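Local coordinates for protein retinol dehydratase (Spodoptera frugiperda, PDB 1FMJ) that dehydrates retinol on a sulfotransferase fold that also binds adenosine-3'-5'-diphosphate, probably by way of a sulfated intermediate, at residues A26-F31 with W214-R219; A53-N58 with P145-L150; S194-R199 with R320-E325. All coordinates share one frame; numbering follows the deposited sequence.

Contact 1 (A26-F31 with W214-R219); sequences ANLGAF and WEMFHR
Met216, on helix 210-218, drives its thioether into the loop after helix 18-24, where Leu28 and Asn27 receive it. The backbones stay well apart, with Asn27 CA and Met216 CA 8.4 Å from each other, and side chains bridge the gap. The tight part is the meeting of Leu28 with the sulfur: the two side chains reach toward each other tip to tip, and Leu28 CD1 lies 3.3 Å from Met216 SD. The other branch, Leu28 CD2, rests 3.7 Å from Met216 CE. Met216 has CG anti to the backbone N (chi1 172°) and is extended again at chi2, which carries SD far from its helix; the bend at chi3 (47°) then turns CE to Leu28 CD2 and Asn27 CB. The methyl meets Asn27 CB at 3.8 Å, as the two side chains slide past one another in opposite directions. The looser side is at the Asn27 amide, whose ND2 is 4.1 Å from Met216 CE; Ala26, just before it in the loop, is exposed. Leu204 and Ser208 also pack on Leu28 and Asn27, while other sides of the helix, through Trp214 and Phe217, lie against helices 187-200 and 325-338. Phe31, further along the loop, touches retinol. All three residues that meet here are buried and do so mainly through carbon and sulfur, so this link is made by apolar packing, without polar or charged bonds between the two segments, while Asn205 hydrogen-bonds the loop's backbone.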
loop_
_atom_site.group_PDB
_atom_site.type_symbol
_atom_site.label_atom_id
_atom_site.label_comp_id
_atom_site.label_asym_id
_atom_site.label_seq_id
_atom_site.Cartn_x
_atom_site.Cartn_y
_atom_site.Cartn_z
ATOM N N ALA A 26 20.796 -5.605 6.651
ATOM C CA ALA A 26 21.847 -4.979 5.860
ATOM C C ALA A 26 21.280 -3.872 4.975
ATOM O O ALA A 26 22.018 -3.175 4.281
ATOM C CB ALA A 26 22.538 -6.027 5.007
ATOM N N ASN A 27 19.962 -3.724 5.004
ATOM C CA ASN A 27 19.281 -2.709 4.213
ATOM C C ASN A 27 18.262 -1.946 5.048
ATOM O O ASN A 27 18.012 -0.767 4.803
ATOM C CB ASN A 27 18.559 -3.355 3.031
ATOM C CG ASN A 27 19.498 -3.737 1.910
ATOM O OD1 ASN A 27 20.515 -4.410 2.124
ATOM N ND2 ASN A 27 19.158 -3.314 0.697
ATOM N N LEU A 28 17.680 -2.630 6.030
ATOM C CA LEU A 28 16.660 -2.030 6.885
ATOM C C LEU A 28 17.074 -2.044 8.358
ATOM O O LEU A 28 16.299 -1.641 9.228
ATOM C CB LEU A 28 15.351 -2.805 6.730
ATOM C CG LEU A 28 15.006 -3.324 5.329
ATOM C CD1 LEU A 28 13.882 -4.335 5.411
ATOM C CD2 LEU A 28 14.611 -2.164 4.441
ATOM N N GLY A 29 18.293 -2.508 8.625
ATOM C CA GLY A 29 18.787 -2.605 9.990
ATOM C C GLY A 29 18.645 -1.367 10.860
ATOM O O GLY A 29 18.241 -1.460 12.016
ATOM N N ALA A 30 18.982 -0.208 10.310
ATOM C CA ALA A 30 18.898 1.037 11.058
ATOM C C ALA A 30 17.478 1.325 11.555
ATOM O O ALA A 30 17.294 1.872 12.644
ATOM C CB ALA A 30 19.401 2.188 10.199
ATOM N N PHE A 31 16.471 0.963 10.766
ATOM C CA PHE A 31 15.098 1.224 11.179
ATOM C C PHE A 31 14.760 0.390 12.403
ATOM O O PHE A 31 15.084 -0.789 12.462
ATOM C CB PHE A 31 14.119 0.910 10.055
ATOM C CG PHE A 31 12.744 1.442 10.308
ATOM C CD1 PHE A 31 12.531 2.815 10.427
ATOM C CD2 PHE A 31 11.663 0.575 10.460
ATOM C CE1 PHE A 31 11.257 3.318 10.697
ATOM C CE2 PHE A 31 10.391 1.069 10.727
ATOM C CZ PHE A 31 10.188 2.444 10.846
ATOM N N TRP A 214 16.228 -4.603 -4.381
ATOM C CA TRP A 214 15.654 -5.587 -5.297
ATOM C C TRP A 214 15.881 -7.023 -4.843
ATOM O O TRP A 214 14.999 -7.870 -4.990
ATOM C CB TRP A 214 16.223 -5.405 -6.702
ATOM C CG TRP A 214 15.981 -6.590 -7.605
ATOM C CD1 TRP A 214 16.910 -7.497 -8.032
ATOM C CD2 TRP A 214 14.735 -6.989 -8.185
ATOM N NE1 TRP A 214 16.320 -8.434 -8.845
ATOM C CE2 TRP A 214 14.985 -8.145 -8.957
ATOM C CE3 TRP A 214 13.428 -6.480 -8.127
ATOM C CZ2 TRP A 214 13.977 -8.804 -9.670
ATOM C CZ3 TRP A 214 12.426 -7.134 -8.833
ATOM C CH2 TRP A 214 12.707 -8.285 -9.596
ATOM N N GLU A 215 17.065 -7.305 -4.312
ATOM C CA GLU A 215 17.370 -8.647 -3.825
ATOM C C GLU A 215 16.359 -9.020 -2.745
ATOM O O GLU A 215 15.791 -10.109 -2.743
ATOM C CB GLU A 215 18.770 -8.701 -3.213
ATOM C CG GLU A 215 19.922 -8.520 -4.195
ATOM C CD GLU A 215 19.951 -9.594 -5.271
ATOM O OE1 GLU A 215 19.512 -10.733 -4.985
ATOM O OE2 GLU A 215 20.426 -9.295 -6.395
ATOM N N MET A 216 16.154 -8.087 -1.824
ATOM C CA MET A 216 15.244 -8.264 -0.705
ATOM C C MET A 216 13.811 -8.407 -1.185
ATOM O O MET A 216 13.115 -9.362 -0.826
ATOM C CB MET A 216 15.384 -7.063 0.240
ATOM C CG MET A 216 14.373 -6.980 1.379
ATOM S SD MET A 216 14.850 -5.705 2.605
ATOM C CE MET A 216 15.254 -4.291 1.525
ATOM N N PHE A 217 13.382 -7.467 -2.022
ATOM C CA PHE A 217 12.024 -7.471 -2.543
ATOM C C PHE A 217 11.610 -8.705 -3.344
ATOM O O PHE A 217 10.510 -9.214 -3.143
ATOM C CB PHE A 217 11.787 -6.237 -3.404
ATOM C CG PHE A 217 10.424 -6.190 -4.020
ATOM C CD1 PHE A 217 9.328 -5.745 -3.286
ATOM C CD2 PHE A 217 10.230 -6.581 -5.334
ATOM C CE1 PHE A 217 8.060 -5.689 -3.858
ATOM C CE2 PHE A 217 8.959 -6.528 -5.916
ATOM C CZ PHE A 217 7.878 -6.082 -5.174
ATOM N N HIS A 218 12.455 -9.184 -4.257
ATOM C CA HIS A 218 12.054 -10.356 -5.044
ATOM C C HIS A 218 12.241 -11.673 -4.305
ATOM O O HIS A 218 11.745 -12.703 -4.745
ATOM C CB HIS A 218 12.761 -10.407 -6.412
ATOM C CG HIS A 218 14.158 -10.953 -6.385
ATOM N ND1 HIS A 218 15.201 -10.314 -5.747
ATOM C CD2 HIS A 218 14.704 -12.023 -7.013
ATOM C CE1 HIS A 218 16.328 -10.962 -5.987
ATOM N NE2 HIS A 218 16.054 -12.002 -6.753
ATOM N N ARG A 219 12.940 -11.635 -3.175
ATOM C CA ARG A 219 13.153 -12.839 -2.385
ATOM C C ARG A 219 12.094 -12.940 -1.292
ATOM O O ARG A 219 12.158 -13.817 -0.428
ATOM C CB ARG A 219 14.546 -12.844 -1.751
ATOM C CG ARG A 219 15.656 -13.307 -2.684
ATOM C CD ARG A 219 16.868 -13.743 -1.878
ATOM N NE ARG A 219 16.500 -14.726 -0.856
ATOM C CZ ARG A 219 17.339 -15.228 0.051
ATOM N NH1 ARG A 219 18.610 -14.847 0.066
ATOM N NH2 ARG A 219 16.900 -16.096 0.958
#

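Contact 2 (A53-N58 with P145-L150); sequences AANIYN and PGSSLL
Asn55 and Ile56 of the short helix 53-57 pack on Ser147 in the first turn of helix 146-152, a helix-to-helix contact on the outer layer of the alpha/beta sulfotransferase fold. Ile56 CA and Ser147 CA are 5.6 Å apart, a close approach that suits the small Ser147 side chain. In sequence order, Ala53 is turned to Phe9 in the N-terminal region, and Ala54 offers its carbonyl to Asn58. Asn55 points toward the second helix: its CB sits 3.5 Å from Ser147 OG, while its amide OD1 stays looser at 4.0 Å. Ile56 then lays its CG1 branch 4.1 Å from Ser147 CB. Tyr57 meets the Phe9 ring edge-to-face. Ser147 OG stands between its own backbone N and carbonyl carbon (chi1 62°), a setting that brings it over Asn55 CB; its hydrogen-bond partner is Asp52 OD1, just before the first helix, so a polar link accompanies the packing. On the second helix, Pro145 occupies the N-cap position and its carbonyl O accepts a 2.7 Å bond from Ser148 OG. At Asn58, the first residue past the first helix, the side chain folds back: Ala54 O takes both Asn58 N and, from the opposite face of the carbonyl plane, Asn58 ND2 at 2.9 Å.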
loop_
_atom_site.group_PDB
_atom_site.type_symbol
_atom_site.label_atom_id
_atom_site.label_comp_id
_atom_site.label_asym_id
_atom_site.label_seq_id
_atom_site.Cartn_x
_atom_site.Cartn_y
_atom_site.Cartn_z
ATOM N N ALA A 53 -3.344 -8.977 14.784
ATOM C CA ALA A 53 -3.615 -9.922 13.692
ATOM C C ALA A 53 -4.929 -10.697 13.822
ATOM O O ALA A 53 -5.698 -10.790 12.866
ATOM C CB ALA A 53 -2.448 -10.896 13.543
ATOM N N ALA A 54 -5.185 -11.252 15.001
ATOM C CA ALA A 54 -6.416 -12.010 15.234
ATOM C C ALA A 54 -7.652 -11.111 15.124
ATOM O O ALA A 54 -8.659 -11.493 14.520
ATOM C CB ALA A 54 -6.364 -12.659 16.596
ATOM N N ASN A 55 -7.568 -9.920 15.710
ATOM C CA ASN A 55 -8.672 -8.966 15.664
ATOM C C ASN A 55 -9.010 -8.597 14.226
ATOM O O ASN A 55 -10.182 -8.496 13.859
ATOM C CB ASN A 55 -8.312 -7.694 16.429
ATOM C CG ASN A 55 -8.428 -7.863 17.926
ATOM O OD1 ASN A 55 -8.110 -6.954 18.682
ATOM N ND2 ASN A 55 -8.885 -9.028 18.362
ATOM N N ILE A 56 -7.979 -8.397 13.412
ATOM C CA ILE A 56 -8.192 -8.041 12.016
ATOM C C ILE A 56 -8.763 -9.227 11.245
ATOM O O ILE A 56 -9.512 -9.058 10.292
ATOM C CB ILE A 56 -6.877 -7.556 11.369
ATOM C CG1 ILE A 56 -6.528 -6.166 11.914
ATOM C CG2 ILE A 56 -7.017 -7.506 9.858
ATOM C CD1 ILE A 56 -5.102 -5.716 11.624
ATOM N N TYR A 57 -8.416 -10.432 11.676
ATOM C CA TYR A 57 -8.901 -11.643 11.031
ATOM C C TYR A 57 -10.388 -11.792 11.348
ATOM O O TYR A 57 -11.151 -12.374 10.578
ATOM C CB TYR A 57 -8.132 -12.851 11.568
ATOM C CG TYR A 57 -8.292 -14.111 10.752
ATOM C CD1 TYR A 57 -7.807 -14.185 9.445
ATOM C CD2 TYR A 57 -8.932 -15.232 11.284
ATOM C CE1 TYR A 57 -7.955 -15.346 8.687
ATOM C CE2 TYR A 57 -9.087 -16.396 10.535
ATOM C CZ TYR A 57 -8.595 -16.447 9.239
ATOM O OH TYR A 57 -8.749 -17.594 8.498
ATOM N N ASN A 58 -10.795 -11.243 12.484
ATOM C CA ASN A 58 -12.182 -11.331 12.915
ATOM C C ASN A 58 -12.922 -9.998 12.895
ATOM O O ASN A 58 -14.016 -9.900 13.432
ATOM C CB ASN A 58 -12.234 -11.914 14.330
ATOM C CG ASN A 58 -11.827 -13.371 14.371
ATOM O OD1 ASN A 58 -12.612 -14.255 14.013
ATOM N ND2 ASN A 58 -10.585 -13.633 14.785
ATOM N N PRO A 145 -4.219 0.064 17.147
ATOM C CA PRO A 145 -4.417 -1.033 16.194
ATOM C C PRO A 145 -5.421 -0.638 15.105
ATOM O O PRO A 145 -6.367 0.113 15.359
ATOM C CB PRO A 145 -4.932 -2.162 17.075
ATOM C CG PRO A 145 -4.205 -1.903 18.383
ATOM C CD PRO A 145 -4.353 -0.407 18.536
ATOM N N GLY A 146 -5.207 -1.137 13.893
ATOM C CA GLY A 146 -6.101 -0.811 12.797
ATOM C C GLY A 146 -7.546 -1.194 13.054
ATOM O O GLY A 146 -8.467 -0.444 12.708
ATOM N N SER A 147 -7.751 -2.358 13.668
ATOM C CA SER A 147 -9.097 -2.832 13.946
ATOM C C SER A 147 -9.880 -1.888 14.852
ATOM O O SER A 147 -11.078 -1.693 14.659
ATOM C CB SER A 147 -9.052 -4.231 14.566
ATOM O OG SER A 147 -8.372 -4.219 15.804
ATOM N N SER A 148 -9.217 -1.300 15.841
ATOM C CA SER A 148 -9.922 -0.386 16.733
ATOM C C SER A 148 -10.335 0.878 15.991
ATOM O O SER A 148 -11.360 1.478 16.305
ATOM C CB SER A 148 -9.063 -0.038 17.955
ATOM O OG SER A 148 -7.848 0.592 17.595
ATOM N N LEU A 149 -9.548 1.277 14.993
ATOM C CA LEU A 149 -9.875 2.475 14.222
ATOM C C LEU A 149 -11.181 2.243 13.461
ATOM O O LEU A 149 -12.087 3.065 13.512
ATOM C CB LEU A 149 -8.755 2.813 13.232
ATOM C CG LEU A 149 -7.361 3.187 13.756
ATOM C CD1 LEU A 149 -6.396 3.245 12.580
ATOM C CD2 LEU A 149 -7.395 4.520 14.479
ATOM N N LEU A 150 -11.277 1.117 12.762
ATOM C CA LEU A 150 -12.486 0.789 12.010
ATOM C C LEU A 150 -13.691 0.671 12.937
ATOM O O LEU A 150 -14.731 1.280 12.699
ATOM C CB LEU A 150 -12.324 -0.545 11.268
ATOM C CG LEU A 150 -11.297 -0.700 10.147
ATOM C CD1 LEU A 150 -11.465 -2.083 9.521
ATOM C CD2 LEU A 150 -11.502 0.375 9.092
#

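Contact 3 (S194-R199 with R320-E325); sequences SFHHAR and RDYFDE. With RTL (retinol), chain H.
His196, midway through the 194-199 part of helix 187-200, faces Tyr322, which follows the 3-10 turn 320-321, across a wide backbone gap of 11.7 Å between His196 CA and Tyr322 CA. Two long side chains span it, crossing at about a right angle. Their join is one hydrogen bond: His196 NE2 and Tyr322 OH are 2.9 Å apart, either able to be the donor, in a nearly straight bond of 159°. The hydroxyl approaches the imidazole at its edge, near the ring plane. The rings are perpendicular, rim to rim, with neither over the face of the other and centroids 5.8 Å apart. His196 sets CG anti to its carbonyl carbon (chi1 -79°), which swings the imidazole out from the helix to the tyrosine. Its other nitrogen, ND1, is bonded to Glu308 OE2, and Phe195 CD2 lies 4.1 Å above the centre of one ring face. Held at both nitrogens and along one face, the imidazole is probably restrained from turning, and the nearby carboxylate would probably polarise it. With an alanine here, Tyr322 OH and Glu308 OE2 would probably each be left without this hydrogen-bond partner and the tyrosine freer to turn. On the same helix, the His197 ring ends on the pocket side, its NE2 a short 3.0 Å from retinol C14; His164 and Lys162 hydrogen-bond the retinol. The helix thus lines the substrate pocket and is joined to a surface loop by a single hydrogen bond, within the P-loop-related sulfotransferase domain.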
loop_
_atom_site.group_PDB
_atom_site.type_symbol
_atom_site.label_atom_id
_atom_site.label_comp_id
_atom_site.label_asym_id
_atom_site.label_seq_id
_atom_site.Cartn_x
_atom_site.Cartn_y
_atom_site.Cartn_z
ATOM N N SER A 194 8.803 1.315 -4.488
ATOM C CA SER A 194 8.917 0.939 -3.088
ATOM C C SER A 194 10.284 1.371 -2.562
ATOM O O SER A 194 10.421 1.758 -1.408
ATOM C CB SER A 194 8.729 -0.571 -2.925
ATOM O OG SER A 194 7.391 -0.946 -3.216
ATOM N N PHE A 195 11.295 1.306 -3.424
ATOM C CA PHE A 195 12.639 1.714 -3.043
ATOM C C PHE A 195 12.594 3.183 -2.617
ATOM O O PHE A 195 13.023 3.523 -1.518
ATOM C CB PHE A 195 13.599 1.530 -4.227
ATOM C CG PHE A 195 14.935 2.226 -4.058
ATOM C CD1 PHE A 195 15.857 1.792 -3.109
ATOM C CD2 PHE A 195 15.275 3.302 -4.873
ATOM C CE1 PHE A 195 17.104 2.420 -2.980
ATOM C CE2 PHE A 195 16.517 3.935 -4.752
ATOM C CZ PHE A 195 17.431 3.490 -3.804
ATOM N N HIS A 196 12.060 4.037 -3.491
ATOM C CA HIS A 196 11.960 5.469 -3.230
ATOM C C HIS A 196 11.103 5.813 -2.040
ATOM O O HIS A 196 11.388 6.768 -1.314
ATOM C CB HIS A 196 11.412 6.192 -4.454
ATOM C CG HIS A 196 12.437 6.426 -5.513
ATOM N ND1 HIS A 196 13.429 7.374 -5.387
ATOM C CD2 HIS A 196 12.636 5.825 -6.710
ATOM C CE1 HIS A 196 14.196 7.347 -6.463
ATOM N NE2 HIS A 196 13.736 6.415 -7.280
ATOM N N HIS A 197 10.031 5.051 -1.863
ATOM C CA HIS A 197 9.131 5.254 -0.745
ATOM C C HIS A 197 9.841 4.922 0.566
ATOM O O HIS A 197 9.588 5.562 1.593
ATOM C CB HIS A 197 7.894 4.380 -0.925
ATOM C CG HIS A 197 6.940 4.428 0.227
ATOM N ND1 HIS A 197 6.981 3.521 1.264
ATOM C CD2 HIS A 197 5.915 5.267 0.500
ATOM C CE1 HIS A 197 6.023 3.802 2.130
ATOM N NE2 HIS A 197 5.362 4.858 1.689
ATOM N N ALA A 198 10.729 3.927 0.532
ATOM C CA ALA A 198 11.468 3.546 1.733
ATOM C C ALA A 198 12.444 4.676 2.053
ATOM O O ALA A 198 12.706 4.980 3.216
ATOM C CB ALA A 198 12.211 2.239 1.518
ATOM N N ARG A 199 12.978 5.302 1.011
ATOM C CA ARG A 199 13.892 6.426 1.190
ATOM C C ARG A 199 13.126 7.602 1.804
ATOM O O ARG A 199 13.621 8.281 2.700
ATOM C CB ARG A 199 14.486 6.848 -0.158
ATOM C CG ARG A 199 15.653 5.992 -0.654
ATOM C CD ARG A 199 16.959 6.771 -0.569
ATOM N NE ARG A 199 18.075 6.066 -1.198
ATOM C CZ ARG A 199 18.784 5.097 -0.624
ATOM N NH1 ARG A 199 18.509 4.703 0.612
ATOM N NH2 ARG A 199 19.757 4.508 -1.302
ATOM N N ARG A 320 13.303 -0.039 -16.319
ATOM C CA ARG A 320 14.425 -0.239 -17.238
ATOM C C ARG A 320 15.613 0.685 -16.941
ATOM O O ARG A 320 16.752 0.389 -17.328
ATOM C CB ARG A 320 13.964 -0.049 -18.685
ATOM C CG ARG A 320 12.990 -1.125 -19.163
ATOM C CD ARG A 320 12.805 -1.072 -20.667
ATOM N NE ARG A 320 12.011 -2.186 -21.188
ATOM C CZ ARG A 320 12.396 -3.461 -21.187
ATOM N NH1 ARG A 320 13.573 -3.811 -20.684
ATOM N NH2 ARG A 320 11.613 -4.391 -21.720
ATOM N N ASP A 321 15.351 1.797 -16.256
ATOM C CA ASP A 321 16.413 2.739 -15.900
ATOM C C ASP A 321 17.090 2.345 -14.600
ATOM O O ASP A 321 18.079 2.963 -14.210
ATOM C CB ASP A 321 15.869 4.157 -15.727
ATOM C CG ASP A 321 15.320 4.732 -17.007
ATOM O OD1 ASP A 321 16.029 4.667 -18.030
ATOM O OD2 ASP A 321 14.181 5.258 -16.988
ATOM N N TYR A 322 16.568 1.314 -13.938
ATOM C CA TYR A 322 17.110 0.860 -12.660
ATOM C C TYR A 322 17.676 -0.556 -12.632
ATOM O O TYR A 322 18.408 -0.910 -11.714
ATOM C CB TYR A 322 16.040 0.953 -11.570
ATOM C CG TYR A 322 15.619 2.349 -11.194
ATOM C CD1 TYR A 322 14.777 3.090 -12.014
ATOM C CD2 TYR A 322 16.043 2.919 -9.993
ATOM C CE1 TYR A 322 14.357 4.366 -11.645
ATOM C CE2 TYR A 322 15.638 4.189 -9.618
ATOM C CZ TYR A 322 14.792 4.911 -10.443
ATOM O OH TYR A 322 14.378 6.170 -10.062
ATOM N N PHE A 323 17.319 -1.371 -13.617
ATOM C CA PHE A 323 17.799 -2.748 -13.681
ATOM C C PHE A 323 18.888 -2.918 -14.735
ATOM O O PHE A 323 18.703 -2.534 -15.896
ATOM C CB PHE A 323 16.652 -3.696 -14.033
ATOM C CG PHE A 323 15.603 -3.814 -12.972
ATOM C CD1 PHE A 323 14.893 -2.700 -12.544
ATOM C CD2 PHE A 323 15.301 -5.057 -12.421
ATOM C CE1 PHE A 323 13.891 -2.817 -11.582
ATOM C CE2 PHE A 323 14.306 -5.186 -11.459
ATOM C CZ PHE A 323 13.596 -4.062 -11.038
ATOM N N ASP A 324 20.018 -3.495 -14.346
ATOM C CA ASP A 324 21.081 -3.718 -15.310
ATOM C C ASP A 324 20.773 -5.013 -16.045
ATOM O O ASP A 324 19.734 -5.634 -15.799
ATOM C CB ASP A 324 22.452 -3.781 -14.620
ATOM C CG ASP A 324 22.533 -4.845 -13.544
ATOM O OD1 ASP A 324 23.451 -4.741 -12.712
ATOM O OD2 ASP A 324 21.709 -5.779 -13.529
ATOM N N GLU A 325 21.653 -5.418 -16.954
ATOM C CA GLU A 325 21.420 -6.638 -17.706
ATOM C C GLU A 325 21.096 -7.825 -16.794
ATOM O O GLU A 325 20.071 -8.488 -16.972
ATOM C CB GLU A 325 22.627 -6.956 -18.609
ATOM C CG GLU A 325 23.911 -6.145 -18.354
ATOM C CD GLU A 325 23.770 -4.628 -18.586
ATOM O OE1 GLU A 325 23.254 -4.192 -19.647
ATOM O OE2 GLU A 325 24.203 -3.868 -17.702
HETATM C C1 RTL H . 7.990 6.789 10.586
HETATM C C2 RTL H . 8.857 6.235 11.762
HETATM C C3 RTL H . 8.054 5.994 13.034
HETATM C C4 RTL H . 6.596 6.224 13.426
HETATM C C5 RTL H . 5.917 6.776 12.170
HETATM C C6 RTL H . 6.467 7.037 10.905
HETATM C C7 RTL H . 5.667 7.565 9.769
HETATM C C8 RTL H . 4.894 6.792 8.950
HETATM C C9 RTL H . 4.102 7.304 7.823
HETATM C C10 RTL H . 3.371 6.389 7.088
HETATM C C11 RTL H . 2.491 6.589 5.916
HETATM C C12 RTL H . 2.767 5.686 4.916
HETATM C C13 RTL H . 2.239 5.410 3.564
HETATM C C14 RTL H . 2.548 4.498 2.594
HETATM C C15 RTL H . 1.794 3.235 2.539
HETATM O O1 RTL H . 0.670 3.339 1.772
HETATM C C16 RTL H . 8.241 5.689 9.534
HETATM C C17 RTL H . 8.765 8.046 10.163
HETATM C C18 RTL H . 4.440 7.065 12.479
HETATM C C19 RTL H . 4.111 8.810 7.502
HETATM C C20 RTL H . 1.118 6.432 3.315
#

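How the contacts relate
From the N terminus, contact 1 opens in the loop after helix 18-24 and closes far along the chain on helix 210-218. Contact 2 opens and closes entirely within that span, joining helix 53-57 to helix 146-152. Contact 3 starts after contact 2 has closed, on helix 187-200, still before contact 1 closes, and ends beyond it in the loop leading to helix 325-338, so contacts 1 and 3 cross. These two touch, Trp214 CE3 lying 3.7 Å from Phe323 CE2, and together tie the N-terminal loop, two successive helices and the C-terminal region. Contact 2 lies across the chain's centre from contact 3, their centres about 33 Å apart.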